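Local coordinates for uncharacterized IolB-like protein (Salmonella typhimurium LT2, PDB 2QJV), which probably acts as a glucuronate isomerase, a cupin-fold protein of the KduI/IolB family that binds nickel, at residues Leu153-Ser167 / Val231-Met245. The protein carries 2 engineered substitutions. Numbering follows the deposited sequence.
Sequences LLVVEVYTNAGATSS and VATIAGYDNYYLNVM. Engineered in segment 153-167: Ala162 (natural residue Glu), Ala164 (natural residue Asp).
Tyr241 carries its ring between its own backbone N and carbonyl carbon (chi1 51°), a turn that runs the ring alongside Val158, with CE1 against Val158 CB and the hydroxyl reaching the chain as it returns through Ser166 and Ser167. Tyr241 OH lies 2.8 Å from Ser166 OG, which meets the ring at its edge, in plane, and 2.9 Å from Ser167 OG, itself also hydrogen-bonded to Tyr188 OH. Ser166 OG in turn bonds Thr160 OG1, so a hydrogen-bonded chain links the longer and shorter ladders; a water joins that threonine to Val158 O and Asn239 OD1, while Asn239 ND2 bonds His190.

Tyr240, with CG anti to its backbone N (chi1 160°), sends its ring to the opposite face of the sheet. There its edge meets the face of Tyr159 in a T-shaped pair, centroids 5.2 Å apart, CD2 standing over the ring rim, while its hydroxyl donates to Glu157 OE1 over 2.7 Å from the anti side, tilted out of the carboxylate plane. The other oxygen, OE2, forms a salt bridge with Arg75 and a hydrogen bond with His141 ND1, so the carboxylate is gripped from both ends.

The principle exemplified is the antiparallel ladder of a cupin barrel: 154-160 and 238-245 alternate hydrogen-bonded and non-hydrogen-bonded pairs. Past Thr160 the register shifts by two, and a second ladder joins 165-166 to 231-233. Between them Asp238 OD1 takes the N-H of engineered Ala162 at 2.9 Å, and Thr233 OG1 donates to engineered Ala164 O at 2.7 Å, tying the 161-164 loop to 231-245.

Strands 138-142 and 181-193 flank the longer ladder; Asn243 touches Glu186, a nickel ligand with His171, His173 and His229. Selenomethionine Met245, not a ligand, lies about 5 Å from a nickel ion. Strand 104-111 packs on Leu242 and Val244, and strand 198-204 continues the shorter ladder beyond 231-233.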
ATOM      1  N   LEU A 153     -16.609   1.235 -30.502  1.00 38.66           N
ATOM      2  CA  LEU A 153     -15.402   2.087 -30.424  1.00 38.68           C
ATOM      3  C   LEU A 153     -15.603   3.591 -30.591  1.00 37.62           C
ATOM      4  O   LEU A 153     -16.314   4.057 -31.487  1.00 35.75           O
ATOM      5  CB  LEU A 153     -14.330   1.623 -31.445  1.00 37.94           C
ATOM      6  CG  LEU A 153     -13.576   0.310 -31.173  1.00 38.24           C
ATOM      7  CD1 LEU A 153     -12.871  -0.226 -32.478  1.00 35.80           C
ATOM      8  CD2 LEU A 153     -12.592   0.438 -29.979  1.00 37.84           C
ATOM      9  N   LEU A 154     -14.932   4.335 -29.707  1.00 38.19           N
ATOM     10  CA  LEU A 154     -14.844   5.778 -29.761  1.00 37.21           C
ATOM     11  C   LEU A 154     -13.342   6.026 -29.640  1.00 37.22           C
ATOM     12  O   LEU A 154     -12.723   5.537 -28.713  1.00 36.73           O
ATOM     13  CB  LEU A 154     -15.623   6.430 -28.634  1.00 37.19           C
ATOM     14  CG  LEU A 154     -17.156   6.195 -28.609  1.00 35.74           C
ATOM     15  CD1 LEU A 154     -17.766   6.594 -27.244  1.00 36.95           C
ATOM     16  CD2 LEU A 154     -17.796   6.939 -29.761  1.00 34.83           C
ATOM     17  N   VAL A 155     -12.778   6.768 -30.592  1.00 37.08           N
ATOM     18  CA  VAL A 155     -11.323   7.008 -30.682  1.00 35.85           C
ATOM     19  C   VAL A 155     -11.053   8.488 -30.959  1.00 37.01           C
ATOM     20  O   VAL A 155     -11.680   9.110 -31.824  1.00 37.15           O
ATOM     21  CB  VAL A 155     -10.619   6.105 -31.750  1.00 37.55           C
ATOM     22  CG1 VAL A 155      -9.089   6.320 -31.767  1.00 35.32           C
ATOM     23  CG2 VAL A 155     -10.969   4.605 -31.551  1.00 37.35           C
ATOM     24  N   VAL A 156     -10.142   9.056 -30.168  1.00 38.60           N
ATOM     25  CA  VAL A 156      -9.760  10.453 -30.313  1.00 36.75           C
ATOM     26  C   VAL A 156      -8.266  10.590 -29.964  1.00 37.52           C
ATOM     27  O   VAL A 156      -7.744   9.808 -29.183  1.00 37.11           O
ATOM     28  CB  VAL A 156     -10.649  11.362 -29.394  1.00 38.66           C
ATOM     29  CG1 VAL A 156     -10.438  11.012 -27.902  1.00 35.79           C
ATOM     30  CG2 VAL A 156     -10.417  12.861 -29.633  1.00 34.01           C
ATOM     31  N   GLU A 157      -7.592  11.565 -30.576  1.00 36.95           N
ATOM     32  CA  GLU A 157      -6.220  11.925 -30.203  1.00 35.84           C
ATOM     33  C   GLU A 157      -6.216  13.446 -29.867  1.00 35.81           C
ATOM     34  O   GLU A 157      -6.914  14.267 -30.490  1.00 37.60           O
ATOM     35  CB  GLU A 157      -5.170  11.448 -31.237  1.00 38.53           C
ATOM     36  CG  GLU A 157      -5.216  12.110 -32.558  1.00 40.39           C
ATOM     37  CD  GLU A 157      -4.236  11.576 -33.579  1.00 38.24           C
ATOM     38  OE1 GLU A 157      -3.596  10.507 -33.389  1.00 40.67           O
ATOM     39  OE2 GLU A 157      -4.214  12.191 -34.639  1.00 40.28           O
ATOM     40  N   VAL A 158      -5.453  13.803 -28.835  1.00 34.88           N
ATOM     41  CA  VAL A 158      -5.372  15.151 -28.306  1.00 33.94           C
ATOM     42  C   VAL A 158      -3.912  15.601 -28.096  1.00 33.26           C
ATOM     43  O   VAL A 158      -3.070  14.797 -27.672  1.00 34.62           O
ATOM     44  CB  VAL A 158      -6.155  15.243 -26.953  1.00 32.43           C
ATOM     45  CG1 VAL A 158      -6.107  16.675 -26.356  1.00 28.63           C
ATOM     46  CG2 VAL A 158      -7.609  14.759 -27.127  1.00 33.19           C
ATOM     47  N   TYR A 159      -3.653  16.871 -28.441  1.00 33.46           N
ATOM     48  CA  TYR A 159      -2.357  17.523 -28.306  1.00 32.36           C
ATOM     49  C   TYR A 159      -2.465  18.613 -27.286  1.00 31.82           C
ATOM     50  O   TYR A 159      -3.245  19.542 -27.440  1.00 33.48           O
ATOM     51  CB  TYR A 159      -1.869  18.143 -29.606  1.00 33.35           C
ATOM     52  CG  TYR A 159      -1.669  17.167 -30.701  1.00 34.30           C
ATOM     53  CD1 TYR A 159      -2.749  16.687 -31.438  1.00 33.62           C
ATOM     54  CD2 TYR A 159      -0.403  16.760 -31.049  1.00 34.86           C
ATOM     55  CE1 TYR A 159      -2.570  15.795 -32.467  1.00 42.03           C
ATOM     56  CE2 TYR A 159      -0.212  15.866 -32.069  1.00 38.05           C
ATOM     57  CZ  TYR A 159      -1.282  15.399 -32.793  1.00 37.70           C
ATOM     58  OH  TYR A 159      -1.063  14.494 -33.795  1.00 41.13           O
ATOM     59  N   THR A 160      -1.652  18.485 -26.232  1.00 36.02           N
ATOM     60  CA  THR A 160      -1.635  19.423 -25.127  1.00 38.06           C
ATOM     61  C   THR A 160      -0.229  20.020 -25.042  1.00 37.57           C
ATOM     62  O   THR A 160       0.716  19.347 -24.678  1.00 39.75           O
ATOM     63  CB  THR A 160      -2.081  18.766 -23.790  1.00 38.34           C
ATOM     64  OG1 THR A 160      -3.287  18.009 -23.994  1.00 37.85           O
ATOM     65  CG2 THR A 160      -2.306  19.861 -22.659  1.00 35.52           C
ATOM     66  N   ASN A 161      -0.113  21.298 -25.341  1.00 35.67           N
ATOM     67  CA  ASN A 161       1.205  21.962 -25.269  1.00 37.73           C
ATOM     68  C   ASN A 161       1.681  22.141 -23.829  1.00 39.02           C
ATOM     69  O   ASN A 161       0.862  22.225 -22.891  1.00 37.11           O
ATOM     70  CB  ASN A 161       1.179  23.250 -26.082  1.00 40.55           C
ATOM     71  CG  ASN A 161       1.001  22.978 -27.575  1.00 44.16           C
ATOM     72  OD1 ASN A 161       1.150  21.838 -28.061  1.00 46.54           O
ATOM     73  ND2 ASN A 161       0.701  24.011 -28.299  1.00 40.70           N
ATOM     74  N   ALA A 162       3.007  22.088 -23.664  1.00 38.24           N
ATOM     75  CA  ALA A 162       3.662  22.131 -22.348  1.00 37.55           C
ATOM     76  C   ALA A 162       3.126  23.300 -21.517  1.00 40.26           C
ATOM     77  O   ALA A 162       3.146  24.451 -21.976  1.00 40.90           O
ATOM     78  CB  ALA A 162       5.187  22.216 -22.497  1.00 35.86           C
ATOM     79  N   GLY A 163       2.669  22.946 -20.310  0.50 41.61           N
ATOM     80  CA  GLY A 163       2.078  23.890 -19.366  0.50 42.01           C
ATOM     81  C   GLY A 163       0.582  23.651 -19.184  0.50 41.79           C
ATOM     82  O   GLY A 163       0.107  23.499 -18.018  0.50 34.08           O
ATOM     83  N   ALA A 164      -0.115  23.484 -20.334  1.00 40.54           N
ATOM     84  CA  ALA A 164      -1.567  23.382 -20.384  1.00 39.40           C
ATOM     85  C   ALA A 164      -2.106  22.126 -19.697  1.00 36.42           C
ATOM     86  O   ALA A 164      -1.431  21.080 -19.562  1.00 37.09           O
ATOM     87  CB  ALA A 164      -2.069  23.426 -21.852  1.00 36.06           C
ATOM     88  N   THR A 165      -3.375  22.233 -19.314  1.00 36.74           N
ATOM     89  CA  THR A 165      -4.136  21.147 -18.693  1.00 36.44           C
ATOM     90  C   THR A 165      -5.203  20.654 -19.690  1.00 35.19           C
ATOM     91  O   THR A 165      -5.884  21.470 -20.293  1.00 37.38           O
ATOM     92  CB  THR A 165      -4.829  21.619 -17.392  1.00 37.28           C
ATOM     93  OG1 THR A 165      -3.972  22.511 -16.678  1.00 37.13           O
ATOM     94  CG2 THR A 165      -5.231  20.408 -16.515  1.00 33.89           C
ATOM     95  N   SER A 166      -5.316  19.335 -19.864  1.00 35.53           N
ATOM     96  CA  SER A 166      -6.318  18.741 -20.763  1.00 39.02           C
ATOM     97  C   SER A 166      -7.141  17.685 -19.999  1.00 37.56           C
ATOM     98  O   SER A 166      -6.859  17.414 -18.823  1.00 36.21           O
ATOM     99  CB  SER A 166      -5.693  18.217 -22.087  1.00 37.61           C
ATOM    100  OG  SER A 166      -4.743  17.237 -21.872  1.00 39.06           O
ATOM    101  N   SER A 167      -8.187  17.145 -20.660  1.00 38.96           N
ATOM    102  CA  SER A 167      -9.213  16.329 -19.990  1.00 40.45           C
ATOM    103  C   SER A 167      -9.697  17.146 -18.744  1.00 37.45           C
ATOM    104  O   SER A 167      -9.974  16.623 -17.668  1.00 36.29           O
ATOM    105  CB  SER A 167      -8.712  14.916 -19.660  1.00 41.29           C
ATOM    106  OG  SER A 167      -8.257  14.290 -20.873  1.00 44.16           O
ATOM    107  N   VAL A 231      -5.213  15.707 -17.119  1.00 39.68           N
ATOM    108  CA  VAL A 231      -3.807  15.625 -17.462  1.00 38.74           C
ATOM    109  C   VAL A 231      -3.143  17.003 -17.282  1.00 38.21           C
ATOM    110  O   VAL A 231      -3.514  17.993 -17.944  1.00 36.59           O
ATOM    111  CB  VAL A 231      -3.626  15.147 -18.912  1.00 38.97           C
ATOM    112  CG1 VAL A 231      -2.155  15.256 -19.367  1.00 35.42           C
ATOM    113  CG2 VAL A 231      -4.213  13.715 -19.105  1.00 35.70           C
ATOM    114  N   ALA A 232      -2.153  17.056 -16.399  1.00 37.44           N
ATOM    115  CA  ALA A 232      -1.349  18.267 -16.176  1.00 36.35           C
ATOM    116  C   ALA A 232       0.025  18.084 -16.835  1.00 37.14           C
ATOM    117  O   ALA A 232       0.808  17.214 -16.453  1.00 36.78           O
ATOM    118  CB  ALA A 232      -1.214  18.633 -14.675  1.00 36.26           C
ATOM    119  N   THR A 233       0.301  18.897 -17.842  1.00 36.93           N
ATOM    120  CA  THR A 233       1.584  18.860 -18.529  1.00 37.43           C
ATOM    121  C   THR A 233       2.622  19.758 -17.803  1.00 36.65           C
ATOM    122  O   THR A 233       2.290  20.643 -17.024  1.00 34.80           O
ATOM    123  CB  THR A 233       1.469  19.237 -20.067  1.00 35.38           C
ATOM    124  OG1 THR A 233       1.152  20.605 -20.192  1.00 36.80           O
ATOM    125  CG2 THR A 233       0.423  18.383 -20.801  1.00 40.85           C
ATOM    126  N   ILE A 234       3.886  19.519 -18.149  1.00 37.72           N
ATOM    127  CA  ILE A 234       5.079  20.078 -17.549  1.00 37.44           C
ATOM    128  C   ILE A 234       5.839  20.947 -18.550  1.00 35.48           C
ATOM    129  O   ILE A 234       6.048  20.526 -19.693  1.00 35.87           O
ATOM    130  CB  ILE A 234       5.981  18.847 -17.086  1.00 39.49           C
ATOM    131  CG1 ILE A 234       5.252  18.039 -15.984  1.00 42.72           C
ATOM    132  CG2 ILE A 234       7.350  19.236 -16.641  1.00 39.52           C
ATOM    133  CD1 ILE A 234       4.928  18.798 -14.743  1.00 40.00           C
ATOM    134  N   ALA A 235       6.215  22.152 -18.130  1.00 35.74           N
ATOM    135  CA  ALA A 235       7.008  23.086 -18.944  1.00 35.81           C
ATOM    136  C   ALA A 235       8.176  22.366 -19.655  1.00 38.24           C
ATOM    137  O   ALA A 235       8.950  21.630 -19.028  1.00 36.82           O
ATOM    138  CB  ALA A 235       7.526  24.255 -18.112  1.00 33.85           C
ATOM    139  N   GLY A 236       8.302  22.603 -20.961  1.00 38.82           N
ATOM    140  CA  GLY A 236       9.345  21.979 -21.774  1.00 38.62           C
ATOM    141  C   GLY A 236       8.950  20.715 -22.497  1.00 35.27           C
ATOM    142  O   GLY A 236       9.580  20.351 -23.492  1.00 35.70           O
ATOM    143  N   TYR A 237       7.887  20.054 -22.039  1.00 37.36           N
ATOM    144  CA  TYR A 237       7.430  18.795 -22.634  1.00 37.30           C
ATOM    145  C   TYR A 237       6.005  18.810 -23.157  1.00 36.79           C
ATOM    146  O   TYR A 237       5.028  18.731 -22.399  1.00 36.73           O
ATOM    147  CB  TYR A 237       7.598  17.644 -21.644  1.00 36.77           C
ATOM    148  CG  TYR A 237       9.044  17.441 -21.275  1.00 38.86           C
ATOM    149  CD1 TYR A 237       9.948  16.927 -22.211  1.00 39.78           C
ATOM    150  CD2 TYR A 237       9.517  17.743 -19.999  1.00 43.08           C
ATOM    151  CE1 TYR A 237      11.268  16.733 -21.886  1.00 41.45           C
ATOM    152  CE2 TYR A 237      10.886  17.568 -19.678  1.00 41.81           C
ATOM    153  CZ  TYR A 237      11.730  17.072 -20.625  1.00 37.49           C
ATOM    154  OH  TYR A 237      13.059  16.876 -20.298  1.00 42.77           O
ATOM    155  N   ASP A 238       5.920  18.930 -24.476  1.00 36.69           N
ATOM    156  CA  ASP A 238       4.645  18.827 -25.184  1.00 37.81           C
ATOM    157  C   ASP A 238       4.115  17.373 -25.056  1.00 38.93           C
ATOM    158  O   ASP A 238       4.877  16.388 -24.994  1.00 37.51           O
ATOM    159  CB  ASP A 238       4.753  19.238 -26.657  1.00 36.25           C
ATOM    160  CG  ASP A 238       4.971  20.711 -26.867  1.00 42.90           C
ATOM    161  OD1 ASP A 238       4.586  21.565 -26.039  1.00 37.48           O
ATOM    162  OD2 ASP A 238       5.556  21.001 -27.910  1.00 41.84           O
ATOM    163  N   ASN A 239       2.798  17.259 -24.956  1.00 38.23           N
ATOM    164  CA  ASN A 239       2.110  15.991 -24.764  1.00 36.21           C
ATOM    165  C   ASN A 239       1.123  15.701 -25.913  1.00 35.46           C
ATOM    166  O   ASN A 239       0.619  16.601 -26.583  1.00 37.10           O
ATOM    167  CB  ASN A 239       1.429  15.999 -23.372  1.00 36.83           C
ATOM    168  CG  ASN A 239       0.561  14.752 -23.055  1.00 37.60           C
ATOM    169  OD1 ASN A 239      -0.657  14.908 -22.948  1.00 41.57           O
ATOM    170  ND2 ASN A 239       1.167  13.537 -22.866  1.00 35.32           N
ATOM    171  N   TYR A 240       0.941  14.413 -26.143  1.00 37.57           N
ATOM    172  CA  TYR A 240       0.011  13.845 -27.054  1.00 36.34           C
ATOM    173  C   TYR A 240      -0.562  12.615 -26.354  1.00 36.36           C
ATOM    174  O   TYR A 240       0.149  11.932 -25.608  1.00 35.89           O
ATOM    175  CB  TYR A 240       0.708  13.437 -28.370  1.00 36.49           C
ATOM    176  CG  TYR A 240      -0.029  12.418 -29.208  1.00 34.28           C
ATOM    177  CD1 TYR A 240       0.099  11.046 -28.925  1.00 37.28           C
ATOM    178  CD2 TYR A 240      -0.859  12.791 -30.257  1.00 38.03           C
ATOM    179  CE1 TYR A 240      -0.585  10.091 -29.641  1.00 37.01           C
ATOM    180  CE2 TYR A 240      -1.516  11.830 -31.029  1.00 39.04           C
ATOM    181  CZ  TYR A 240      -1.377  10.473 -30.713  1.00 35.89           C
ATOM    182  OH  TYR A 240      -2.009   9.474 -31.428  1.00 37.67           O
ATOM    183  N   TYR A 241      -1.847  12.357 -26.557  1.00 36.09           N
ATOM    184  CA  TYR A 241      -2.413  11.057 -26.196  1.00 38.26           C
ATOM    185  C   TYR A 241      -3.508  10.601 -27.142  1.00 38.28           C
ATOM    186  O   TYR A 241      -4.244  11.408 -27.712  1.00 35.51           O
ATOM    187  CB  TYR A 241      -2.889  10.968 -24.721  1.00 39.62           C
ATOM    188  CG  TYR A 241      -3.803  12.078 -24.243  1.00 36.02           C
ATOM    189  CD1 TYR A 241      -5.174  12.083 -24.564  1.00 38.14           C
ATOM    190  CD2 TYR A 241      -3.306  13.108 -23.440  1.00 38.45           C
ATOM    191  CE1 TYR A 241      -6.004  13.079 -24.117  1.00 33.75           C
ATOM    192  CE2 TYR A 241      -4.125  14.112 -22.991  1.00 36.25           C
ATOM    193  CZ  TYR A 241      -5.490  14.094 -23.328  1.00 38.81           C
ATOM    194  OH  TYR A 241      -6.322  15.080 -22.855  1.00 40.43           O
ATOM    195  N   LEU A 242      -3.535   9.277 -27.348  1.00 38.34           N
ATOM    196  CA  LEU A 242      -4.537   8.582 -28.119  1.00 37.10           C
ATOM    197  C   LEU A 242      -5.433   7.866 -27.124  1.00 36.34           C
ATOM    198  O   LEU A 242      -4.936   7.106 -26.269  1.00 36.56           O
ATOM    199  CB  LEU A 242      -3.906   7.600 -29.105  1.00 37.82           C
ATOM    200  CG  LEU A 242      -4.788   6.707 -29.954  1.00 39.58           C
ATOM    201  CD1 LEU A 242      -5.654   7.513 -30.960  1.00 34.84           C
ATOM    202  CD2 LEU A 242      -3.892   5.674 -30.690  1.00 38.40           C
ATOM    203  N   ASN A 243      -6.726   8.160 -27.192  1.00 36.89           N
ATOM    204  CA  ASN A 243      -7.752   7.580 -26.305  1.00 37.50           C
ATOM    205  C   ASN A 243      -8.675   6.638 -27.020  1.00 34.68           C
ATOM    206  O   ASN A 243      -9.054   6.864 -28.180  1.00 37.88           O
ATOM    207  CB  ASN A 243      -8.697   8.643 -25.674  1.00 40.31           C
ATOM    208  CG  ASN A 243      -7.995   9.721 -24.844  1.00 47.58           C
ATOM    209  OD1 ASN A 243      -8.255  10.913 -25.034  1.00 57.56           O
ATOM    210  ND2 ASN A 243      -7.145   9.333 -23.961  1.00 42.07           N
ATOM    211  N   VAL A 244      -9.030   5.565 -26.318  1.00 36.06           N
ATOM    212  CA  VAL A 244     -10.032   4.590 -26.745  1.00 35.70           C
ATOM    213  C   VAL A 244     -11.108   4.555 -25.631  1.00 36.44           C
ATOM    214  O   VAL A 244     -10.786   4.516 -24.420  1.00 38.09           O
ATOM    215  CB  VAL A 244      -9.469   3.155 -27.032  1.00 35.21           C
ATOM    216  CG1 VAL A 244     -10.566   2.189 -27.541  1.00 32.76           C
ATOM    217  CG2 VAL A 244      -8.268   3.232 -28.024  1.00 34.83           C
HETATM  218  N   MSE A 245     -12.369   4.597 -26.049  1.00 35.38           N
HETATM  219  CA  MSE A 245     -13.507   4.420 -25.170  1.00 34.92           C
HETATM  220  C   MSE A 245     -14.510   3.437 -25.732  1.00 35.54           C
HETATM  221  O   MSE A 245     -14.638   3.283 -26.942  1.00 35.94           O
HETATM  222  CB  MSE A 245     -14.254   5.738 -24.908  1.00 34.48           C
HETATM  223  CG  MSE A 245     -13.506   6.725 -24.041  1.00 39.22           C
HETATM  224 SE   MSE A 245     -14.620   8.328 -23.816  0.75 45.05          SE
HETATM  225  CE  MSE A 245     -14.557   8.937 -25.552  1.00 39.55           C
TER
HETATM  226  O   HOH W   1      -2.178  15.837 -25.106  1.00 20.49           O
HETATM  227  O   HOH W   2       1.526  18.876 -27.991  1.00 24.25           O